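Local coordinates for putative amidohydrolase/peptidase (Burkholderia cenocepacia, PDB 4WJB), which probably hydrolyses carbon-nitrogen bonds other than peptide bonds as a zinc-dependent enzyme of the peptidase M20 family, at residues A[69-74]-A[183-188]; A[225-230]-A[335-340]; A[353-358]-A[410-415]. One frame throughout, in Å; residues are numbered along the deposited sequence. Where two conformers were deposited one is given.

In the fold
The three contacts follow one another along the chain, each closing before the next opens. Interaction 1 joins strand 68-71 to the loop after helix 176-183, and interaction 3 crosses helix 345-357 with helix 403-421. Both belong to the part of the fold that carries the zinc site, though interaction 1 lies away from the site. Interaction 2 pairs strands 217-234 and 329-342 in the region of the M20 dimerisation domain, the part that the second subunit touches. Strand 329-342 leads on to helix 345-357, yet interactions 2 and 3 lie on opposite sides of the chain's centre, their own centres about 34 Å apart. Nearest atoms of any two contacts are about 16 to 20 Å apart.

Interaction 1: A[69-74]-A[183-188]; sequences VRVDRM and IGYAGA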
ATOM      1  N   VAL A  69       3.806  20.988  48.934  1.00 17.29           N
ATOM      2  CA  VAL A  69       4.166  20.102  47.832  1.00 18.74           C
ATOM      3  C   VAL A  69       4.624  18.736  48.339  1.00 17.85           C
ATOM      4  O   VAL A  69       5.416  18.647  49.272  1.00 17.44           O
ATOM      5  CB  VAL A  69       5.280  20.732  46.956  1.00 20.24           C
ATOM      6  CG1 VAL A  69       5.887  19.700  46.018  1.00 18.18           C
ATOM      7  CG2 VAL A  69       4.724  21.915  46.170  1.00 20.47           C
ATOM      8  N   ARG A  70       4.096  17.675  47.735  1.00 16.62           N
ATOM      9  CA  ARG A  70       4.562  16.323  48.016  1.00 16.65           C
ATOM     10  C   ARG A  70       4.877  15.632  46.695  1.00 14.40           C
ATOM     11  O   ARG A  70       4.359  16.023  45.647  1.00 13.63           O
ATOM     12  CB  ARG A  70       3.519  15.533  48.814  1.00 15.72           C
ATOM     13  CG  ARG A  70       2.254  15.209  48.045  1.00 15.14           C
ATOM     14  CD  ARG A  70       1.191  14.577  48.943  1.00 16.74           C
ATOM     15  NE  ARG A  70       0.043  14.103  48.175  1.00 18.68           N
ATOM     16  CZ  ARG A  70      -0.985  14.865  47.810  1.00 18.33           C
ATOM     17  NH1 ARG A  70      -1.015  16.152  48.142  1.00 16.92           N
ATOM     18  NH2 ARG A  70      -1.986  14.342  47.110  1.00 16.59           N
ATOM     19  N   VAL A  71       5.740  14.621  46.745  1.00 13.99           N
ATOM     20  CA  VAL A  71       6.127  13.873  45.549  1.00 14.76           C
ATOM     21  C   VAL A  71       5.989  12.375  45.825  1.00 16.14           C
ATOM     22  O   VAL A  71       6.423  11.904  46.878  1.00 18.38           O
ATOM     23  CB  VAL A  71       7.580  14.195  45.123  1.00 16.87           C
ATOM     24  CG1 VAL A  71       7.954  13.449  43.843  1.00 16.15           C
ATOM     25  CG2 VAL A  71       7.779  15.698  44.945  1.00 16.39           C
ATOM     26  N   ASP A  72       5.386  11.619  44.905  1.00 15.07           N
ATOM     27  CA  ASP A  72       5.236  10.183  45.140  1.00 15.37           C
ATOM     28  C   ASP A  72       6.343   9.385  44.439  1.00 16.42           C
ATOM     29  O   ASP A  72       7.223   9.963  43.797  1.00 16.26           O
ATOM     30  CB  ASP A  72       3.832   9.686  44.726  1.00 15.60           C
ATOM     31  CG  ASP A  72       3.583   9.716  43.212  1.00 17.02           C
ATOM     32  OD1 ASP A  72       4.541   9.729  42.408  1.00 18.90           O
ATOM     33  OD2 ASP A  72       2.389   9.697  42.829  1.00 15.78           O
ATOM     34  N   ARG A  73       6.285   8.063  44.555  1.00 15.03           N
ATOM     35  CA  ARG A  73       7.381   7.210  44.116  1.00 16.74           C
ATOM     36  C   ARG A  73       7.521   7.165  42.591  1.00 15.94           C
ATOM     37  O   ARG A  73       8.552   6.736  42.073  1.00 18.25           O
ATOM     38  CB  ARG A  73       7.201   5.799  44.686  1.00 18.56           C
ATOM     39  CG  ARG A  73       7.213   5.761  46.214  1.00 21.81           C
ATOM     40  CD  ARG A  73       6.963   4.363  46.750  1.00 23.57           C
ATOM     41  NE  ARG A  73       8.119   3.488  46.586  1.00 26.93           N
ATOM     42  CZ  ARG A  73       8.118   2.192  46.883  1.00 29.52           C
ATOM     43  NH1 ARG A  73       7.017   1.614  47.347  1.00 28.26           N
ATOM     44  NH2 ARG A  73       9.219   1.472  46.710  1.00 32.68           N
ATOM     45  N   MET A  74       6.496   7.624  41.878  1.00 14.69           N
ATOM     46  CA  MET A  74       6.571   7.722  40.424  1.00 15.81           C
ATOM     47  C   MET A  74       6.938   9.139  39.994  1.00 16.94           C
ATOM     48  O   MET A  74       6.926   9.459  38.802  1.00 15.76           O
ATOM     49  CB  MET A  74       5.249   7.292  39.780  1.00 15.11           C
ATOM     50  CG  MET A  74       5.136   5.782  39.601  1.00 14.49           C
ATOM     51  SD  MET A  74       6.414   5.108  38.503  1.00 20.08           S
ATOM     52  CE  MET A  74       5.818   5.672  36.905  1.00 24.07           C
ATOM     53  N   ILE A 183      17.193  13.274  39.185  1.00 17.52           N
ATOM     54  CA  ILE A 183      16.717  14.655  39.172  1.00 22.17           C
ATOM     55  C   ILE A 183      16.028  15.061  40.475  1.00 21.02           C
ATOM     56  O   ILE A 183      15.534  16.177  40.591  1.00 19.54           O
ATOM     57  CB  ILE A 183      15.754  14.919  37.997  1.00 20.57           C
ATOM     58  CG1 ILE A 183      14.449  14.137  38.172  1.00 15.29           C
ATOM     59  CG2 ILE A 183      16.429  14.584  36.671  1.00 19.61           C
ATOM     60  CD1 ILE A 183      13.322  14.660  37.320  1.00 16.49           C
ATOM     61  N   GLY A 184      16.008  14.161  41.453  1.00 21.37           N
ATOM     62  CA  GLY A 184      15.527  14.503  42.781  1.00 22.04           C
ATOM     63  C   GLY A 184      14.023  14.425  42.962  1.00 21.41           C
ATOM     64  O   GLY A 184      13.465  15.102  43.835  1.00 20.51           O
ATOM     65  N   TYR A 185      13.368  13.597  42.151  1.00 18.05           N
ATOM     66  CA  TYR A 185      11.925  13.397  42.251  1.00 20.42           C
ATOM     67  C   TYR A 185      11.539  11.935  42.513  1.00 18.83           C
ATOM     68  O   TYR A 185      10.434  11.504  42.178  1.00 15.09           O
ATOM     69  CB  TYR A 185      11.232  13.917  40.982  1.00 20.77           C
ATOM     70  CG  TYR A 185      11.107  15.420  40.999  1.00 21.30           C
ATOM     71  CD1 TYR A 185      12.130  16.227  40.520  1.00 19.80           C
ATOM     72  CD2 TYR A 185       9.982  16.036  41.538  1.00 21.90           C
ATOM     73  CE1 TYR A 185      12.029  17.606  40.555  1.00 21.45           C
ATOM     74  CE2 TYR A 185       9.869  17.415  41.573  1.00 20.85           C
ATOM     75  CZ  TYR A 185      10.897  18.195  41.089  1.00 21.10           C
ATOM     76  OH  TYR A 185      10.791  19.569  41.130  1.00 20.29           O
ATOM     77  N   ALA A 186      12.450  11.179  43.118  1.00 20.33           N
ATOM     78  CA  ALA A 186      12.091   9.872  43.655  1.00 21.53           C
ATOM     79  C   ALA A 186      11.411  10.097  45.000  1.00 21.86           C
ATOM     80  O   ALA A 186      12.038   9.966  46.053  1.00 22.08           O
ATOM     81  CB  ALA A 186      13.313   8.978  43.803  1.00 21.26           C
ATOM     82  N   GLY A 187      10.130  10.456  44.948  1.00 20.12           N
ATOM     83  CA  GLY A 187       9.375  10.833  46.128  1.00 21.57           C
ATOM     84  C   GLY A 187       9.076   9.686  47.070  1.00 21.76           C
ATOM     85  O   GLY A 187       9.221   8.515  46.712  1.00 21.65           O
ATOM     86  N   ALA A 188       8.643  10.033  48.279  1.00 20.70           N
ATOM     87  CA  ALA A 188       8.386   9.056  49.325  1.00 23.35           C
ATOM     88  C   ALA A 188       6.919   8.633  49.397  1.00 22.02           C
ATOM     89  O   ALA A 188       6.603   7.589  49.968  1.00 21.08           O
ATOM     90  CB  ALA A 188       8.834   9.613  50.681  1.00 26.48           C
TER
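The Tyr185 ring meets Val71 at its edge, where Val71 CG1 lies near the ring plane, 4.0 Å from Tyr185 CD2. The two side chains cross at about a right angle. Val71 CG2 also approaches CD2, so both methyl branches face the same ring corner. CG1 points away from the backbone N of Val71 (chi1 -178°), and this sets it 3.6 Å from the carbonyl O of Tyr185. Beyond the segments, Arg55 makes a cation-pi contact with the ring, and Asp56 OD1 is hydrogen-bonded to Tyr185 OH. The ring is thus tied to helix 49-64 as well as to Val71.

The contact joins the end of strand 68-71 to the loop after helix 176-183. Gly184, the first residue to leave the helix, has positive phi and forms a Schellman motif, and Ala186 is the centre of an inverse gamma turn. The turn brings Gly187 against the backbone of the other segment. Gly187 N gives a weak hydrogen bond to Asp72 O, 3.2 Å long and bent to 122°. Gly187 CA makes a CH...O contact of 3.2 Å with Val71 O. Another runs from Arg73 CA to Gly187 O at 3.4 Å. The Asp72 carboxylate forms an Asx turn: OD1 accepts from Met74 N from above the carboxylate plane, while OD2 is bonded to Asn76.

Interaction 2: A[225-230]-A[335-340]; sequences GQRWYE and IFTYAP
The two strands run antiparallel at 170°, with Gln226 opposite Tyr338 and Trp228 opposite Phe336 as hydrogen-bonded pairs, Arg227 opposite Thr337 as a non-hydrogen-bonded pair, and a classic beta bulge where Ile335 and Phe336 both face Trp228.

Trp228 and Phe336 lie side by side on one face of the sheet. The edge of Phe336 turns toward the face of the indole five-membered ring in a T-shaped (edge-to-face) stack, with centroids 5.0 Å apart and planes at 68°. Phe336 CD2 does the touching, offset toward the rim of the indole. Phe336 leans along its strand toward Tyr338, because its ring carbon CG lies opposite the backbone N (chi1 -179°). Gln226 has an extended side chain, and a lone pair of Gln226 OE1 accepts from Trp228 NE1 at 2.9 Å. The bond is bent, and OE1 is tilted from the indole plane. It probably helps fix the rotation of the indole. On this same side, next to the bulge, Glu230 lays its side chain across Ile335, with Glu230 OE2 3.7 Å from Ile335 CD1.

On the other face, Thr337 CG2 packs 4.0 Å from Arg227 NE. A water at the guanidinium edge accepts from NE and gives a weak bond to Tyr338 O.

The pair belongs to the region of the M20 dimerisation domain. Consistent with this, Arg287 of the second subunit forms a salt bridge with Glu230 OE2 and packs on Trp228 and Ile335. Strand 289-302 pairs with the other edge of 225-230. Helix 305-326 covers the Arg227 and Tyr229 face, where Asp305 and Asp309 bind the guanidinium and Asp312 takes the Tyr229 hydroxyl.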
ATOM      1  N   GLY A 225     -13.602   4.641  22.912  1.00 23.33           N
ATOM      2  CA  GLY A 225     -13.252   3.234  22.875  1.00 22.40           C
ATOM      3  C   GLY A 225     -12.577   2.961  21.544  1.00 23.81           C
ATOM      4  O   GLY A 225     -12.735   3.740  20.605  1.00 20.84           O
ATOM      5  N   GLN A 226     -11.824   1.870  21.457  1.00 24.09           N
ATOM      6  CA  GLN A 226     -11.106   1.524  20.233  1.00 23.11           C
ATOM      7  C   GLN A 226     -11.151   0.030  19.948  1.00 23.27           C
ATOM      8  O   GLN A 226     -11.042  -0.786  20.865  1.00 24.42           O
ATOM      9  CB  GLN A 226      -9.640   1.962  20.315  1.00 26.05           C
ATOM     10  CG  GLN A 226      -9.412   3.433  20.581  1.00 28.57           C
ATOM     11  CD  GLN A 226      -7.940   3.781  20.667  1.00 31.75           C
ATOM     12  OE1 GLN A 226      -7.129   3.297  19.875  1.00 31.98           O
ATOM     13  NE2 GLN A 226      -7.585   4.623  21.632  1.00 33.89           N
ATOM     14  N   ARG A 227     -11.306  -0.317  18.674  1.00 22.68           N
ATOM     15  CA  ARG A 227     -11.117  -1.688  18.206  1.00 24.86           C
ATOM     16  C   ARG A 227     -10.206  -1.676  16.976  1.00 25.14           C
ATOM     17  O   ARG A 227     -10.511  -1.011  15.984  1.00 23.58           O
ATOM     18  CB  ARG A 227     -12.454  -2.351  17.858  1.00 26.40           C
ATOM     19  CG  ARG A 227     -13.555  -2.163  18.889  1.00 27.42           C
ATOM     20  CD  ARG A 227     -13.735  -3.382  19.779  1.00 28.94           C
ATOM     21  NE  ARG A 227     -14.718  -3.124  20.830  1.00 29.84           N
ATOM     22  CZ  ARG A 227     -15.965  -3.588  20.837  1.00 30.36           C
ATOM     23  NH1 ARG A 227     -16.402  -4.363  19.854  1.00 32.94           N
ATOM     24  NH2 ARG A 227     -16.773  -3.285  21.844  1.00 27.97           N
ATOM     25  N   TRP A 228      -9.091  -2.399  17.040  1.00 25.64           N
ATOM     26  CA  TRP A 228      -8.151  -2.455  15.922  1.00 26.83           C
ATOM     27  C   TRP A 228      -8.175  -3.833  15.269  1.00 27.72           C
ATOM     28  O   TRP A 228      -8.310  -4.848  15.957  1.00 28.49           O
ATOM     29  CB  TRP A 228      -6.721  -2.138  16.375  1.00 30.41           C
ATOM     30  CG  TRP A 228      -6.504  -0.753  16.910  1.00 30.91           C
ATOM     31  CD1 TRP A 228      -7.457   0.136  17.316  1.00 30.06           C
ATOM     32  CD2 TRP A 228      -5.241  -0.100  17.096  1.00 33.69           C
ATOM     33  NE1 TRP A 228      -6.867   1.299  17.747  1.00 30.65           N
ATOM     34  CE2 TRP A 228      -5.508   1.182  17.622  1.00 31.83           C
ATOM     35  CE3 TRP A 228      -3.912  -0.474  16.866  1.00 36.11           C
ATOM     36  CZ2 TRP A 228      -4.496   2.093  17.919  1.00 33.16           C
ATOM     37  CZ3 TRP A 228      -2.907   0.433  17.163  1.00 37.90           C
ATOM     38  CH2 TRP A 228      -3.206   1.702  17.688  1.00 35.58           C
ATOM     39  N   TYR A 229      -8.020  -3.860  13.947  1.00 25.08           N
ATOM     40  CA  TYR A 229      -8.051  -5.104  13.188  1.00 27.75           C
ATOM     41  C   TYR A 229      -6.914  -5.186  12.176  1.00 27.15           C
ATOM     42  O   TYR A 229      -6.398  -4.167  11.713  1.00 26.18           O
ATOM     43  CB  TYR A 229      -9.379  -5.262  12.439  1.00 26.72           C
ATOM     44  CG  TYR A 229     -10.617  -5.161  13.297  1.00 27.84           C
ATOM     45  CD1 TYR A 229     -11.155  -3.924  13.619  1.00 27.90           C
ATOM     46  CD2 TYR A 229     -11.259  -6.301  13.766  1.00 29.25           C
ATOM     47  CE1 TYR A 229     -12.286  -3.819  14.400  1.00 30.70           C
ATOM     48  CE2 TYR A 229     -12.399  -6.207  14.548  1.00 31.21           C
ATOM     49  CZ  TYR A 229     -12.905  -4.960  14.858  1.00 31.69           C
ATOM     50  OH  TYR A 229     -14.034  -4.838  15.630  1.00 33.85           O
ATOM     51  N   GLU A 230      -6.534  -6.412  11.841  1.00 28.33           N
ATOM     52  CA  GLU A 230      -5.675  -6.670  10.697  1.00 28.44           C
ATOM     53  C   GLU A 230      -6.425  -7.584   9.742  1.00 30.42           C
ATOM     54  O   GLU A 230      -7.019  -8.578  10.165  1.00 31.80           O
ATOM     55  CB  GLU A 230      -4.348  -7.295  11.130  1.00 30.04           C
ATOM     56  CG  GLU A 230      -3.441  -6.327  11.867  1.00 32.46           C
ATOM     57  CD  GLU A 230      -2.122  -6.951  12.259  1.00 36.22           C
ATOM     58  OE1 GLU A 230      -2.021  -8.192  12.222  1.00 38.45           O
ATOM     59  OE2 GLU A 230      -1.188  -6.198  12.605  1.00 38.28           O
ATOM     60  N   ILE A 335      -6.755  -7.138  16.924  1.00 34.21           N
ATOM     61  CA  ILE A 335      -5.476  -7.199  17.625  1.00 35.36           C
ATOM     62  C   ILE A 335      -5.395  -6.242  18.811  1.00 35.83           C
ATOM     63  O   ILE A 335      -4.444  -6.293  19.591  1.00 38.67           O
ATOM     64  CB  ILE A 335      -4.311  -6.893  16.671  1.00 32.68           C
ATOM     65  CG1 ILE A 335      -4.413  -5.449  16.169  1.00 30.82           C
ATOM     66  CG2 ILE A 335      -4.301  -7.889  15.505  1.00 29.92           C
ATOM     67  CD1 ILE A 335      -3.168  -4.949  15.474  1.00 30.12           C
ATOM     68  N   PHE A 336      -6.385  -5.367  18.942  1.00 34.10           N
ATOM     69  CA  PHE A 336      -6.437  -4.448  20.074  1.00 32.04           C
ATOM     70  C   PHE A 336      -7.872  -4.074  20.406  1.00 31.42           C
ATOM     71  O   PHE A 336      -8.676  -3.789  19.514  1.00 29.33           O
ATOM     72  CB  PHE A 336      -5.614  -3.182  19.797  1.00 29.49           C
ATOM     73  CG  PHE A 336      -5.600  -2.203  20.941  1.00 31.67           C
ATOM     74  CD1 PHE A 336      -5.023  -2.542  22.154  1.00 32.03           C
ATOM     75  CD2 PHE A 336      -6.151  -0.938  20.798  1.00 31.34           C
ATOM     76  CE1 PHE A 336      -5.003  -1.645  23.206  1.00 31.50           C
ATOM     77  CE2 PHE A 336      -6.132  -0.034  21.850  1.00 31.91           C
ATOM     78  CZ  PHE A 336      -5.558  -0.391  23.056  1.00 31.21           C
ATOM     79  N   THR A 337      -8.177  -4.089  21.700  1.00 30.09           N
ATOM     80  CA  THR A 337      -9.485  -3.718  22.216  1.00 31.69           C
ATOM     81  C   THR A 337      -9.315  -2.759  23.389  1.00 29.82           C
ATOM     82  O   THR A 337      -8.527  -3.021  24.298  1.00 32.09           O
ATOM     83  CB  THR A 337     -10.284  -4.948  22.684  1.00 36.10           C
ATOM     84  OG1 THR A 337     -10.342  -5.914  21.630  1.00 38.95           O
ATOM     85  CG2 THR A 337     -11.693  -4.545  23.082  1.00 35.45           C
ATOM     86  N   TYR A 338     -10.051  -1.652  23.363  1.00 26.33           N
ATOM     87  CA  TYR A 338      -9.981  -0.648  24.421  1.00 24.58           C
ATOM     88  C   TYR A 338     -11.374  -0.121  24.738  1.00 22.10           C
ATOM     89  O   TYR A 338     -12.028   0.463  23.881  1.00 23.68           O
ATOM     90  CB  TYR A 338      -9.051   0.499  24.014  1.00 24.17           C
ATOM     91  CG  TYR A 338      -8.804   1.540  25.095  1.00 26.24           C
ATOM     92  CD1 TYR A 338      -7.907   1.301  26.132  1.00 28.44           C
ATOM     93  CD2 TYR A 338      -9.453   2.770  25.061  1.00 26.98           C
ATOM     94  CE1 TYR A 338      -7.672   2.255  27.113  1.00 29.43           C
ATOM     95  CE2 TYR A 338      -9.225   3.732  26.037  1.00 28.58           C
ATOM     96  CZ  TYR A 338      -8.335   3.468  27.059  1.00 29.73           C
ATOM     97  OH  TYR A 338      -8.110   4.424  28.025  1.00 30.25           O
ATOM     98  N   ALA A 339     -11.828  -0.332  25.968  1.00 23.21           N
ATOM     99  CA  ALA A 339     -13.162   0.104  26.368  1.00 24.68           C
ATOM    100  C   ALA A 339     -13.245   1.625  26.473  1.00 26.46           C
ATOM    101  O   ALA A 339     -12.283   2.282  26.883  1.00 28.03           O
ATOM    102  CB  ALA A 339     -13.560  -0.544  27.697  1.00 26.00           C
ATOM    103  N   PRO A 340     -14.400   2.191  26.097  1.00 27.87           N
ATOM    104  CA  PRO A 340     -14.613   3.635  26.198  1.00 28.37           C
ATOM    105  C   PRO A 340     -14.501   4.108  27.642  1.00 27.24           C
ATOM    106  O   PRO A 340     -14.777   3.345  28.572  1.00 26.54           O
ATOM    107  CB  PRO A 340     -16.037   3.824  25.664  1.00 29.99           C
ATOM    108  CG  PRO A 340     -16.305   2.601  24.834  1.00 31.88           C
ATOM    109  CD  PRO A 340     -15.570   1.501  25.531  1.00 31.54           C
TER
HETATM  110  O   HOH W   1     -13.899  -1.474  23.059  1.00 29.95           O

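Interaction 3: A[353-358]-A[410-415]; sequences DAARSL and ADVLLR
Leu358, just past the end of helix 345-357, is the main bump. Its CD1 methyl settles on the backbone of helix 403-421, 3.6 Å from both Asp411 C and Val412 N. This is helix-helix packing in the part of the fold that holds the zinc site. The two short axes cross at 119° and approach to 8.7 Å.

The helices come nearest at Ala354 and Val412, whose CA atoms are 5.4 Å apart. Ala354 CB fits into a hollow between Val412 O and Arg415 CB, each 3.8 Å away, and Val412 CG1 closes one side. Val412 sends its second branch the other way, so that CG2 sits between Leu358 CD1 and the backbone of Ala355. Ile217 of strand 217-234 touches both Val412 and Ala355.

Asp411 offers CB to Leu358 CD1, while its carboxylate is held by Arg18 in a salt bridge and by the backbone N of Val19.

Arg415 folds back over the join. Bends at chi2 (-93°) and chi3 (-95°) bring the guanidinium up beside the last turn of helix 345-357. Leu358 CD2 covers one face of it near the rim, 3.7 Å from Arg415 NH2.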
ATOM      1  N   ASP A 353     -22.026  23.572  33.517  1.00 36.41           N
ATOM      2  CA  ASP A 353     -22.628  24.635  34.313  1.00 38.72           C
ATOM      3  C   ASP A 353     -21.668  25.805  34.478  1.00 37.58           C
ATOM      4  O   ASP A 353     -22.080  26.960  34.448  1.00 38.13           O
ATOM      5  CB  ASP A 353     -23.059  24.107  35.684  1.00 42.50           C
ATOM      6  CG  ASP A 353     -24.225  23.136  35.595  1.00 45.91           C
ATOM      7  OD1 ASP A 353     -24.874  23.078  34.528  1.00 46.24           O
ATOM      8  OD2 ASP A 353     -24.494  22.433  36.592  1.00 46.46           O
ATOM      9  N   ALA A 354     -20.383  25.503  34.642  1.00 36.11           N
ATOM     10  CA  ALA A 354     -19.378  26.550  34.782  1.00 37.33           C
ATOM     11  C   ALA A 354     -19.306  27.410  33.519  1.00 36.53           C
ATOM     12  O   ALA A 354     -19.393  28.637  33.594  1.00 37.42           O
ATOM     13  CB  ALA A 354     -18.016  25.947  35.100  1.00 35.91           C
ATOM     14  N   ALA A 355     -19.157  26.759  32.366  1.00 34.04           N
ATOM     15  CA  ALA A 355     -19.115  27.458  31.083  1.00 32.92           C
ATOM     16  C   ALA A 355     -20.336  28.362  30.905  1.00 35.80           C
ATOM     17  O   ALA A 355     -20.214  29.508  30.470  1.00 37.06           O
ATOM     18  CB  ALA A 355     -19.021  26.456  29.932  1.00 28.86           C
ATOM     19  N   ARG A 356     -21.508  27.841  31.254  1.00 32.72           N
ATOM     20  CA  ARG A 356     -22.748  28.612  31.193  1.00 43.83           C
ATOM     21  C   ARG A 356     -22.710  29.881  32.034  1.00 43.04           C
ATOM     22  O   ARG A 356     -23.028  30.969  31.549  1.00 38.04           O
ATOM     23  CB  ARG A 356     -23.930  27.758  31.652  1.00 46.91           C
ATOM     24  CG  ARG A 356     -24.321  26.663  30.691  1.00 47.19           C
ATOM     25  CD  ARG A 356     -25.726  26.182  30.989  1.00 50.09           C
ATOM     26  NE  ARG A 356     -26.230  25.323  29.924  1.00 51.01           N
ATOM     27  CZ  ARG A 356     -26.446  24.019  30.056  1.00 53.35           C
ATOM     28  NH1 ARG A 356     -26.210  23.420  31.218  1.00 54.07           N
ATOM     29  NH2 ARG A 356     -26.905  23.316  29.027  1.00 54.10           N
ATOM     30  N   SER A 357     -22.325  29.728  33.297  0.51 41.46           N
ATOM     31  CA  SER A 357     -22.300  30.837  34.242  0.51 41.89           C
ATOM     32  C   SER A 357     -21.336  31.928  33.790  0.51 40.83           C
ATOM     33  O   SER A 357     -21.511  33.099  34.122  0.51 41.61           O
ATOM     34  CB  SER A 357     -21.915  30.334  35.635  0.51 42.06           C
ATOM     35  OG  SER A 357     -22.764  29.276  36.047  0.51 42.37           O
ATOM     36  N   LEU A 358     -20.324  31.535  33.022  1.00 38.06           N
ATOM     37  CA  LEU A 358     -19.325  32.474  32.529  1.00 39.41           C
ATOM     38  C   LEU A 358     -19.729  33.088  31.192  1.00 40.89           C
ATOM     39  O   LEU A 358     -19.001  33.907  30.633  1.00 42.46           O
ATOM     40  CB  LEU A 358     -17.972  31.780  32.388  1.00 35.14           C
ATOM     41  CG  LEU A 358     -17.243  31.464  33.693  1.00 36.72           C
ATOM     42  CD1 LEU A 358     -16.146  30.437  33.434  1.00 34.33           C
ATOM     43  CD2 LEU A 358     -16.669  32.737  34.289  1.00 38.54           C
ATOM     44  N   ALA A 410      -9.251  28.326  31.777  1.00 20.23           N
ATOM     45  CA  ALA A 410      -8.837  28.453  33.164  1.00 21.09           C
ATOM     46  C   ALA A 410      -9.987  28.946  34.043  1.00 21.05           C
ATOM     47  O   ALA A 410     -10.110  28.532  35.195  1.00 20.38           O
ATOM     48  CB  ALA A 410      -7.644  29.383  33.271  1.00 24.89           C
ATOM     49  N   ASP A 411     -10.826  29.822  33.498  1.00 19.31           N
ATOM     50  CA  ASP A 411     -11.990  30.321  34.226  1.00 28.07           C
ATOM     51  C   ASP A 411     -12.994  29.202  34.510  1.00 26.06           C
ATOM     52  O   ASP A 411     -13.553  29.125  35.607  1.00 25.82           O
ATOM     53  CB  ASP A 411     -12.670  31.447  33.447  1.00 33.18           C
ATOM     54  CG  ASP A 411     -12.361  32.820  34.011  1.00 35.41           C
ATOM     55  OD1 ASP A 411     -12.164  32.936  35.240  1.00 36.61           O
ATOM     56  OD2 ASP A 411     -12.328  33.788  33.225  1.00 36.34           O
ATOM     57  N   VAL A 412     -13.217  28.340  33.519  1.00 22.71           N
ATOM     58  CA  VAL A 412     -14.095  27.186  33.687  1.00 21.00           C
ATOM     59  C   VAL A 412     -13.521  26.222  34.732  1.00 21.13           C
ATOM     60  O   VAL A 412     -14.249  25.737  35.599  1.00 21.96           O
ATOM     61  CB  VAL A 412     -14.315  26.439  32.346  1.00 23.39           C
ATOM     62  CG1 VAL A 412     -15.098  25.152  32.569  1.00 21.00           C
ATOM     63  CG2 VAL A 412     -15.037  27.343  31.347  1.00 20.46           C
ATOM     64  N   LEU A 413     -12.216  25.959  34.656  1.00 20.48           N
ATOM     65  CA  LEU A 413     -11.541  25.102  35.636  1.00 20.00           C
ATOM     66  C   LEU A 413     -11.678  25.663  37.050  1.00 21.75           C
ATOM     67  O   LEU A 413     -11.947  24.929  38.002  1.00 22.56           O
ATOM     68  CB  LEU A 413     -10.052  24.941  35.304  1.00 16.52           C
ATOM     69  CG  LEU A 413      -9.321  24.026  36.302  1.00 16.11           C
ATOM     70  CD1 LEU A 413      -9.802  22.580  36.127  1.00 15.71           C
ATOM     71  CD2 LEU A 413      -7.804  24.109  36.182  1.00 19.19           C
ATOM     72  N   LEU A 414     -11.473  26.968  37.175  1.00 21.87           N
ATOM     73  CA  LEU A 414     -11.618  27.648  38.459  1.00 24.05           C
ATOM     74  C   LEU A 414     -12.997  27.409  39.069  1.00 25.63           C
ATOM     75  O   LEU A 414     -13.107  27.031  40.231  1.00 24.85           O
ATOM     76  CB  LEU A 414     -11.366  29.147  38.295  1.00 26.48           C
ATOM     77  CG  LEU A 414     -11.721  30.030  39.496  1.00 27.82           C
ATOM     78  CD1 LEU A 414     -10.928  29.631  40.742  1.00 28.88           C
ATOM     79  CD2 LEU A 414     -11.519  31.507  39.170  1.00 28.31           C
ATOM     80  N   ARG A 415     -14.049  27.615  38.283  1.00 22.03           N
ATOM     81  CA  ARG A 415     -15.406  27.469  38.804  1.00 30.89           C
ATOM     82  C   ARG A 415     -15.766  26.021  39.092  1.00 27.47           C
ATOM     83  O   ARG A 415     -16.449  25.733  40.067  1.00 24.88           O
ATOM     84  CB  ARG A 415     -16.419  28.078  37.833  1.00 39.20           C
ATOM     85  CG  ARG A 415     -16.176  29.548  37.572  1.00 42.94           C
ATOM     86  CD  ARG A 415     -16.993  30.416  38.521  1.00 47.13           C
ATOM     87  NE  ARG A 415     -18.252  30.822  37.899  1.00 49.42           N
ATOM     88  CZ  ARG A 415     -18.556  32.074  37.563  1.00 50.32           C
ATOM     89  NH1 ARG A 415     -19.718  32.332  36.983  1.00 53.79           N
ATOM     90  NH2 ARG A 415     -17.711  33.072  37.811  1.00 48.46           N
TER